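Local atomic coordinates of ringhalexin (Hemachatus haemachatus, PDB entry 4ZQY), a protein that has anticoagulant activity, inhibiting the activation of coagulation factor X by factor VIIa, and also shows weak, irreversible neurotoxicity. Residues H21-K26 and V55-R60; F25-K30 and K48-V53. All coordinates share one frame; numbering follows the deposited sequence.

Contact 1: H21-K26 and V55-R60; sequences HNYCFK and VDCCAR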
ATOM      1  N   HIS A  21       6.560  13.418 -13.911  1.00 76.66           N
ATOM      2  CA  HIS A  21       6.589  12.324 -12.957  1.00 55.60           C
ATOM      3  C   HIS A  21       6.754  12.909 -11.562  1.00 60.77           C
ATOM      4  O   HIS A  21       7.826  13.408 -11.224  1.00 88.97           O
ATOM      5  CB  HIS A  21       7.734  11.382 -13.291  1.00 49.07           C
ATOM      6  CG  HIS A  21       7.561  10.675 -14.595  1.00 54.62           C
ATOM      7  ND1 HIS A  21       7.604  11.327 -15.806  1.00 78.02           N
ATOM      8  CD2 HIS A  21       7.390   9.362 -14.880  1.00 64.37           C
ATOM      9  CE1 HIS A  21       7.431  10.452 -16.781  1.00 78.42           C
ATOM     10  NE2 HIS A  21       7.306   9.251 -16.246  1.00 49.78           N
ATOM     11  N   ASN A  22       5.696  12.863 -10.758  1.00 46.07           N
ATOM     12  CA  ASN A  22       5.719  13.495  -9.439  1.00 64.46           C
ATOM     13  C   ASN A  22       5.396  12.489  -8.344  1.00 64.40           C
ATOM     14  O   ASN A  22       5.252  12.842  -7.175  1.00 54.33           O
ATOM     15  CB  ASN A  22       4.741  14.678  -9.375  1.00 70.24           C
ATOM     16  CG  ASN A  22       5.140  15.824 -10.294  1.00 90.46           C
ATOM     17  OD1 ASN A  22       6.101  16.550 -10.021  1.00 94.18           O
ATOM     18  ND2 ASN A  22       4.394  16.004 -11.375  1.00 80.25           N
ATOM     19  N   TYR A  23       5.338  11.222  -8.727  1.00 46.87           N
ATOM     20  CA  TYR A  23       5.126  10.139  -7.781  1.00 35.22           C
ATOM     21  C   TYR A  23       6.400   9.335  -7.591  1.00 49.03           C
ATOM     22  O   TYR A  23       7.182   9.170  -8.524  1.00 57.01           O
ATOM     23  CB  TYR A  23       4.019   9.207  -8.270  1.00 47.80           C
ATOM     24  CG  TYR A  23       2.645   9.832  -8.285  1.00 62.85           C
ATOM     25  CD1 TYR A  23       1.907   9.985  -7.118  1.00 69.10           C
ATOM     26  CD2 TYR A  23       2.083  10.260  -9.480  1.00 62.90           C
ATOM     27  CE1 TYR A  23       0.648  10.554  -7.145  1.00 82.80           C
ATOM     28  CE2 TYR A  23       0.835  10.826  -9.518  1.00 75.33           C
ATOM     29  CZ  TYR A  23       0.116  10.972  -8.351  1.00 84.71           C
ATOM     30  OH  TYR A  23      -1.139  11.539  -8.404  1.00 62.34           O
ATOM     31  N   CYS A  24       6.624   8.877  -6.367  1.00 46.93           N
ATOM     32  CA  CYS A  24       7.668   7.904  -6.092  1.00 26.95           C
ATOM     33  C   CYS A  24       6.953   6.610  -5.761  1.00 31.71           C
ATOM     34  O   CYS A  24       5.909   6.634  -5.119  1.00 56.50           O
ATOM     35  CB  CYS A  24       8.529   8.316  -4.899  1.00 34.72           C
ATOM     36  SG  CYS A  24       9.454   9.841  -5.012  1.00 36.70           S
ATOM     37  N   PHE A  25       7.470   5.480  -6.217  1.00 34.74           N
ATOM     38  CA  PHE A  25       6.818   4.225  -5.873  1.00 38.72           C
ATOM     39  C   PHE A  25       7.813   3.281  -5.215  1.00 44.94           C
ATOM     40  O   PHE A  25       9.023   3.466  -5.327  1.00 36.59           O
ATOM     41  CB  PHE A  25       6.190   3.558  -7.093  1.00 37.28           C
ATOM     42  CG  PHE A  25       7.185   3.001  -8.048  1.00 25.39           C
ATOM     43  CD1 PHE A  25       7.670   1.714  -7.884  1.00 49.65           C
ATOM     44  CD2 PHE A  25       7.631   3.751  -9.111  1.00 43.57           C
ATOM     45  CE1 PHE A  25       8.589   1.197  -8.753  1.00 44.18           C
ATOM     46  CE2 PHE A  25       8.551   3.234  -9.987  1.00 35.71           C
ATOM     47  CZ  PHE A  25       9.030   1.958  -9.807  1.00 28.52           C
ATOM     48  N   LYS A  26       7.287   2.249  -4.561  1.00 23.98           N
ATOM     49  CA  LYS A  26       8.094   1.142  -4.068  1.00 18.91           C
ATOM     50  C   LYS A  26       7.384  -0.192  -4.286  1.00 30.50           C
ATOM     51  O   LYS A  26       6.254  -0.379  -3.853  1.00 38.60           O
ATOM     52  CB  LYS A  26       8.436   1.298  -2.590  1.00 18.28           C
ATOM     53  CG  LYS A  26       9.389   0.200  -2.144  1.00 41.77           C
ATOM     54  CD  LYS A  26       9.853   0.309  -0.710  1.00 59.69           C
ATOM     55  CE  LYS A  26       8.787  -0.193   0.247  1.00 59.08           C
ATOM     56  NZ  LYS A  26       9.292  -0.333   1.640  1.00 53.48           N
ATOM     57  N   VAL A  55       2.492  -2.309  -4.136  1.00 37.09           N
ATOM     58  CA  VAL A  55       3.187  -1.107  -4.623  1.00 41.15           C
ATOM     59  C   VAL A  55       2.819   0.035  -3.679  1.00 29.23           C
ATOM     60  O   VAL A  55       1.655   0.300  -3.403  1.00 33.47           O
ATOM     61  CB  VAL A  55       2.898  -0.740  -6.126  1.00 16.92           C
ATOM     62  CG1 VAL A  55       2.750  -1.994  -6.965  1.00 47.11           C
ATOM     63  CG2 VAL A  55       1.687   0.141  -6.284  1.00 60.98           C
ATOM     64  N   ASP A  56       3.834   0.653  -3.105  1.00 46.11           N
ATOM     65  CA  ASP A  56       3.622   1.861  -2.344  1.00 37.01           C
ATOM     66  C   ASP A  56       3.674   2.962  -3.369  1.00 38.95           C
ATOM     67  O   ASP A  56       4.440   2.893  -4.324  1.00 62.57           O
ATOM     68  CB  ASP A  56       4.703   2.096  -1.289  1.00 39.03           C
ATOM     69  CG  ASP A  56       4.733   1.012  -0.235  1.00 64.00           C
ATOM     70  OD1 ASP A  56       3.820   0.165  -0.243  1.00114.09           O
ATOM     71  OD2 ASP A  56       5.657   1.015   0.607  1.00 59.88           O
ATOM     72  N   CYS A  57       2.810   3.950  -3.207  1.00 62.83           N
ATOM     73  CA  CYS A  57       2.837   5.101  -4.078  1.00 41.46           C
ATOM     74  C   CYS A  57       2.682   6.342  -3.210  1.00 26.62           C
ATOM     75  O   CYS A  57       1.742   6.435  -2.426  1.00 59.56           O
ATOM     76  CB  CYS A  57       1.723   4.991  -5.127  1.00 34.03           C
ATOM     77  SG  CYS A  57       1.809   6.165  -6.467  1.00 62.18           S
ATOM     78  N   CYS A  58       3.644   7.256  -3.296  1.00 46.64           N
ATOM     79  CA  CYS A  58       3.628   8.474  -2.487  1.00 29.81           C
ATOM     80  C   CYS A  58       4.103   9.653  -3.338  1.00 36.00           C
ATOM     81  O   CYS A  58       4.604   9.457  -4.443  1.00 65.72           O
ATOM     82  CB  CYS A  58       4.501   8.300  -1.233  1.00 44.79           C
ATOM     83  SG  CYS A  58       6.252   7.898  -1.482  1.00 45.65           S
ATOM     84  N   ALA A  59       3.948  10.871  -2.818  1.00 66.56           N
ATOM     85  CA  ALA A  59       4.136  12.086  -3.613  1.00 60.21           C
ATOM     86  C   ALA A  59       4.904  13.172  -2.865  1.00 65.69           C
ATOM     87  O   ALA A  59       4.511  14.337  -2.853  1.00 55.67           O
ATOM     88  CB  ALA A  59       2.798  12.619  -4.089  1.00 44.61           C
ATOM     89  N   ARG A  60       6.006  12.782  -2.245  1.00 65.94           N
ATOM     90  CA  ARG A  60       6.899  13.732  -1.604  1.00 63.63           C
ATOM     91  C   ARG A  60       8.342  13.327  -1.891  1.00 69.97           C
ATOM     92  O   ARG A  60       8.608  12.194  -2.286  1.00 66.91           O
ATOM     93  CB  ARG A  60       6.650  13.788  -0.089  1.00 68.86           C
ATOM     94  CG  ARG A  60       5.315  14.401   0.341  1.00 84.17           C
ATOM     95  CD  ARG A  60       5.158  14.443   1.880  1.00120.81           C
ATOM     96  NE  ARG A  60       6.071  15.358   2.576  1.00144.50           N
ATOM     97  CZ  ARG A  60       5.819  16.639   2.839  1.00132.69           C
ATOM     98  NH1 ARG A  60       4.668  17.192   2.477  1.00102.48           N
ATOM     99  NH2 ARG A  60       6.720  17.373   3.480  1.00126.63           N
TER
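C24 and C58 face each other as a hydrogen-bonded antiparallel pair: C24 N gives to C58 O at 2.8 Å, and C58 N returns the bond to C24 O at 3.0 Å, almost straight at 174°. Two residues on, D56 N gives to K26 O at 2.7 Å and K26 N to D56 O at 2.9 Å. Between them, F25 and C57 form the non-hydrogen-bonded pair; F25 bonds through its backbone to G41 on the other neighbouring strand, and its O also accepts from N64 ND2. This is the central sheet of the three-finger toxin fold, with 23-29 as its middle strand, beside the disulfides C3-C24, C46-C57 and C58-C63; V55-C58 pair antiparallel with a strand of the second subunit, continuing the sheet across the interface. K26 and D56 lie side by side, but K26 NZ stays 4.0 Å from D56 OD2, too far for a salt bridge. With CG anti to the backbone N (chi1 -174°) and a bend at chi3, the lysine instead takes NZ into a hydrogen bond with O of R65, the C-terminal residue, while D56 OD1 pairs with T13 OG1 of the second subunit. C57 SG sits obliquely to the Y23 ring, 4.7 Å from its centroid.

Contact 2: F25-K30 and K48-V53; sequences FKKFPK and KPEAQV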
ATOM      1  N   PHE A  25       7.470   5.480  -6.217  1.00 34.74           N
ATOM      2  CA  PHE A  25       6.818   4.225  -5.873  1.00 38.72           C
ATOM      3  C   PHE A  25       7.813   3.281  -5.215  1.00 44.94           C
ATOM      4  O   PHE A  25       9.023   3.466  -5.327  1.00 36.59           O
ATOM      5  CB  PHE A  25       6.190   3.558  -7.093  1.00 37.28           C
ATOM      6  CG  PHE A  25       7.185   3.001  -8.048  1.00 25.39           C
ATOM      7  CD1 PHE A  25       7.670   1.714  -7.884  1.00 49.65           C
ATOM      8  CD2 PHE A  25       7.631   3.751  -9.111  1.00 43.57           C
ATOM      9  CE1 PHE A  25       8.589   1.197  -8.753  1.00 44.18           C
ATOM     10  CE2 PHE A  25       8.551   3.234  -9.987  1.00 35.71           C
ATOM     11  CZ  PHE A  25       9.030   1.958  -9.807  1.00 28.52           C
ATOM     12  N   LYS A  26       7.287   2.249  -4.561  1.00 23.98           N
ATOM     13  CA  LYS A  26       8.094   1.142  -4.068  1.00 18.91           C
ATOM     14  C   LYS A  26       7.384  -0.192  -4.286  1.00 30.50           C
ATOM     15  O   LYS A  26       6.254  -0.379  -3.853  1.00 38.60           O
ATOM     16  CB  LYS A  26       8.436   1.298  -2.590  1.00 18.28           C
ATOM     17  CG  LYS A  26       9.389   0.200  -2.144  1.00 41.77           C
ATOM     18  CD  LYS A  26       9.853   0.309  -0.710  1.00 59.69           C
ATOM     19  CE  LYS A  26       8.787  -0.193   0.247  1.00 59.08           C
ATOM     20  NZ  LYS A  26       9.292  -0.333   1.640  1.00 53.48           N
ATOM     21  N   LYS A  27       8.064  -1.123  -4.944  1.00 41.52           N
ATOM     22  CA  LYS A  27       7.481  -2.415  -5.266  1.00 20.45           C
ATOM     23  C   LYS A  27       8.174  -3.551  -4.494  1.00 28.94           C
ATOM     24  O   LYS A  27       9.396  -3.639  -4.469  1.00 42.47           O
ATOM     25  CB  LYS A  27       7.603  -2.645  -6.778  1.00 39.30           C
ATOM     26  CG  LYS A  27       6.583  -3.555  -7.421  1.00 72.68           C
ATOM     27  CD  LYS A  27       6.726  -3.576  -8.956  1.00 75.82           C
ATOM     28  CE  LYS A  27       6.200  -2.272  -9.589  1.00 71.39           C
ATOM     29  NZ  LYS A  27       6.265  -2.241 -11.086  1.00 54.76           N
ATOM     30  N   PHE A  28       7.390  -4.403  -3.836  1.00 45.33           N
ATOM     31  CA  PHE A  28       7.961  -5.515  -3.076  1.00 33.08           C
ATOM     32  C   PHE A  28       7.004  -6.710  -3.035  1.00 35.21           C
ATOM     33  O   PHE A  28       5.793  -6.533  -3.141  1.00 43.65           O
ATOM     34  CB  PHE A  28       8.348  -5.049  -1.665  1.00 34.29           C
ATOM     35  CG  PHE A  28       7.222  -4.465  -0.869  1.00 29.83           C
ATOM     36  CD1 PHE A  28       6.854  -3.136  -1.022  1.00 27.11           C
ATOM     37  CD2 PHE A  28       6.572  -5.228   0.081  1.00 37.02           C
ATOM     38  CE1 PHE A  28       5.827  -2.599  -0.278  1.00 26.10           C
ATOM     39  CE2 PHE A  28       5.542  -4.697   0.833  1.00 37.15           C
ATOM     40  CZ  PHE A  28       5.169  -3.379   0.656  1.00 21.40           C
ATOM     41  N   PRO A  29       7.547  -7.935  -2.908  1.00 34.63           N
ATOM     42  CA  PRO A  29       6.700  -9.133  -3.001  1.00 43.40           C
ATOM     43  C   PRO A  29       5.876  -9.382  -1.745  1.00 44.04           C
ATOM     44  O   PRO A  29       6.255  -8.860  -0.697  1.00 46.50           O
ATOM     45  CB  PRO A  29       7.716 -10.256  -3.205  1.00 37.56           C
ATOM     46  CG  PRO A  29       8.946  -9.739  -2.546  1.00 29.20           C
ATOM     47  CD  PRO A  29       8.972  -8.279  -2.815  1.00 31.91           C
ATOM     48  N   LYS A  30       4.852 -10.237  -1.815  1.00 38.13           N
ATOM     49  CA  LYS A  30       3.935 -10.350  -0.682  1.00 43.36           C
ATOM     50  C   LYS A  30       4.230 -11.424   0.361  1.00 74.18           C
ATOM     51  O   LYS A  30       4.056 -11.174   1.555  1.00 78.91           O
ATOM     52  CB  LYS A  30       2.507 -10.631  -1.216  1.00 32.49           C
ATOM     53  CG  LYS A  30       1.596  -9.422  -1.476  1.00 60.95           C
ATOM     54  CD  LYS A  30       0.156  -9.795  -1.965  1.00 38.72           C
ATOM     55  CE  LYS A  30      -0.815 -10.309  -0.888  1.00 83.23           C
ATOM     56  NZ  LYS A  30      -1.100  -9.380   0.246  1.00 82.28           N
ATOM     57  N   LYS A  48       0.255   0.025 -11.279  1.00 54.84           N
ATOM     58  CA  LYS A  48      -0.709  -0.991 -10.883  1.00 70.49           C
ATOM     59  C   LYS A  48       0.053  -2.182 -10.334  1.00 52.86           C
ATOM     60  O   LYS A  48       1.117  -2.516 -10.848  1.00 60.55           O
ATOM     61  CB  LYS A  48      -1.560  -1.409 -12.085  1.00 83.50           C
ATOM     62  CG  LYS A  48      -2.299  -0.235 -12.744  1.00107.19           C
ATOM     63  CD  LYS A  48      -2.870   0.725 -11.699  1.00100.94           C
ATOM     64  CE  LYS A  48      -3.491   1.956 -12.343  1.00 93.47           C
ATOM     65  NZ  LYS A  48      -4.029   2.892 -11.315  1.00 95.85           N
ATOM     66  N   PRO A  49      -0.465  -2.806  -9.265  1.00 67.45           N
ATOM     67  CA  PRO A  49       0.251  -3.944  -8.686  1.00 63.67           C
ATOM     68  C   PRO A  49       0.061  -5.220  -9.491  1.00 57.52           C
ATOM     69  O   PRO A  49      -0.866  -5.343 -10.292  1.00 67.54           O
ATOM     70  CB  PRO A  49      -0.371  -4.077  -7.298  1.00 33.41           C
ATOM     71  CG  PRO A  49      -1.631  -3.290  -7.323  1.00 46.54           C
ATOM     72  CD  PRO A  49      -1.774  -2.603  -8.631  1.00 72.10           C
ATOM     73  N   GLU A  50       0.944  -6.173  -9.228  1.00 62.30           N
ATOM     74  CA  GLU A  50       0.950  -7.490  -9.846  1.00 54.68           C
ATOM     75  C   GLU A  50       0.543  -8.531  -8.801  1.00 41.67           C
ATOM     76  O   GLU A  50       0.470  -8.210  -7.617  1.00 63.08           O
ATOM     77  CB  GLU A  50       2.344  -7.795 -10.408  1.00 91.79           C
ATOM     78  CG  GLU A  50       2.750  -6.863 -11.555  1.00101.47           C
ATOM     79  CD  GLU A  50       3.886  -5.920 -11.174  1.00101.17           C
ATOM     80  OE1 GLU A  50       4.479  -6.112 -10.093  1.00106.80           O
ATOM     81  OE2 GLU A  50       4.179  -4.982 -11.947  1.00 91.56           O
ATOM     82  N   ALA A  51       0.273  -9.754  -9.256  1.00 57.76           N
ATOM     83  CA  ALA A  51      -0.234 -10.863  -8.429  1.00 71.47           C
ATOM     84  C   ALA A  51       0.211 -10.837  -6.970  1.00 79.63           C
ATOM     85  O   ALA A  51      -0.559 -10.445  -6.086  1.00103.73           O
ATOM     86  CB  ALA A  51       0.142 -12.189  -9.058  1.00 73.02           C
ATOM     87  N   GLN A  52       1.460 -11.222  -6.728  1.00 41.15           N
ATOM     88  CA  GLN A  52       1.943 -11.301  -5.357  1.00 49.97           C
ATOM     89  C   GLN A  52       2.866 -10.144  -5.103  1.00 34.25           C
ATOM     90  O   GLN A  52       4.005 -10.333  -4.682  1.00 62.01           O
ATOM     91  CB  GLN A  52       2.620 -12.647  -5.092  1.00 87.15           C
ATOM     92  CG  GLN A  52       1.747 -13.861  -4.995  1.00 95.99           C
ATOM     93  CD  GLN A  52       1.439 -14.201  -3.557  1.00100.12           C
ATOM     94  OE1 GLN A  52       2.329 -14.250  -2.710  1.00114.63           O
ATOM     95  NE2 GLN A  52       0.176 -14.494  -3.283  1.00 76.89           N
ATOM     96  N   VAL A  53       2.362  -8.936  -5.322  1.00 38.36           N
ATOM     97  CA  VAL A  53       3.168  -7.745  -5.151  1.00 39.32           C
ATOM     98  C   VAL A  53       2.357  -6.598  -4.553  1.00 27.76           C
ATOM     99  O   VAL A  53       1.201  -6.398  -4.926  1.00 63.87           O
ATOM    100  CB  VAL A  53       3.737  -7.281  -6.530  1.00 46.64           C
ATOM    101  CG1 VAL A  53       4.286  -5.880  -6.437  1.00 52.01           C
ATOM    102  CG2 VAL A  53       4.798  -8.245  -7.065  1.00 26.00           C
TER
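The flat peptide group joining Q52 to V53 has one face taken by K30. K30 CG rides directly above the carbonyl carbon, 3.9 Å from Q52 C, and on that same side K30 N bonds to Q52 O at 3.0 Å. The donor stands 54° out of the carbonyl plane and the N-H...O angle is 133°, so the bond is bent. Nearby, the F28 ring meets that of Y54 with the planes at about 35°. At the nitrogen of the Q52-V53 peptide, V53 N makes weak bonds back to E50 O and A51 O, consistent with a tight bend at 50-53. The E50 carboxylate, also flat, has both oxygens beside one side chain: OE1 3.6 Å from the K27 CD methylene, OE2 in a salt bridge of 3.6 Å with K27 NZ. K27 and E50 cross at about a right angle, the lysine having CG anti to its own nitrogen (chi1 -154°) and a bend at chi3 that turns its ammonium to the carboxylate.

Between these two polar links, V53 CG1 packs against K27 CG. P29 and V53 are a non-hydrogen-bonded antiparallel pair, their CA atoms 4.4 Å apart; proline has no N-H to give, and its ring rests on P36 and W37. Next to it, F28 bonds through its backbone to Y54, whose hydroxyl pairs with K30 NZ. The third finger thus joins the second where the strands give way to turns. One bent hydrogen bond and one rather long ion pair, made by an exposed glutamate, suggest a modest polar hold, with the aliphatic stems of K27 and K30 sharing the work.

In the fold
From the N terminus, the chain first makes the two-stranded sheet of 2-7 and 12-16, then enters strand 23-29, where both contacts begin. Strand 39-43 returns along one side of it, and the chain then swings through 48-53 to meet the far end of 23-29. There contact 2 closes a loop of 17 intervening residues. Strand 53-58 then runs back on the other side, and contact 1 closes a wider loop of 28, inside which contact 2 largely nests, sharing F25 and K26. They meet where D56 packs against the F28 ring and V55 on P49 and K27. Together they tie the third finger to the middle one, contact 1 near the disulfides and contact 2 farther out.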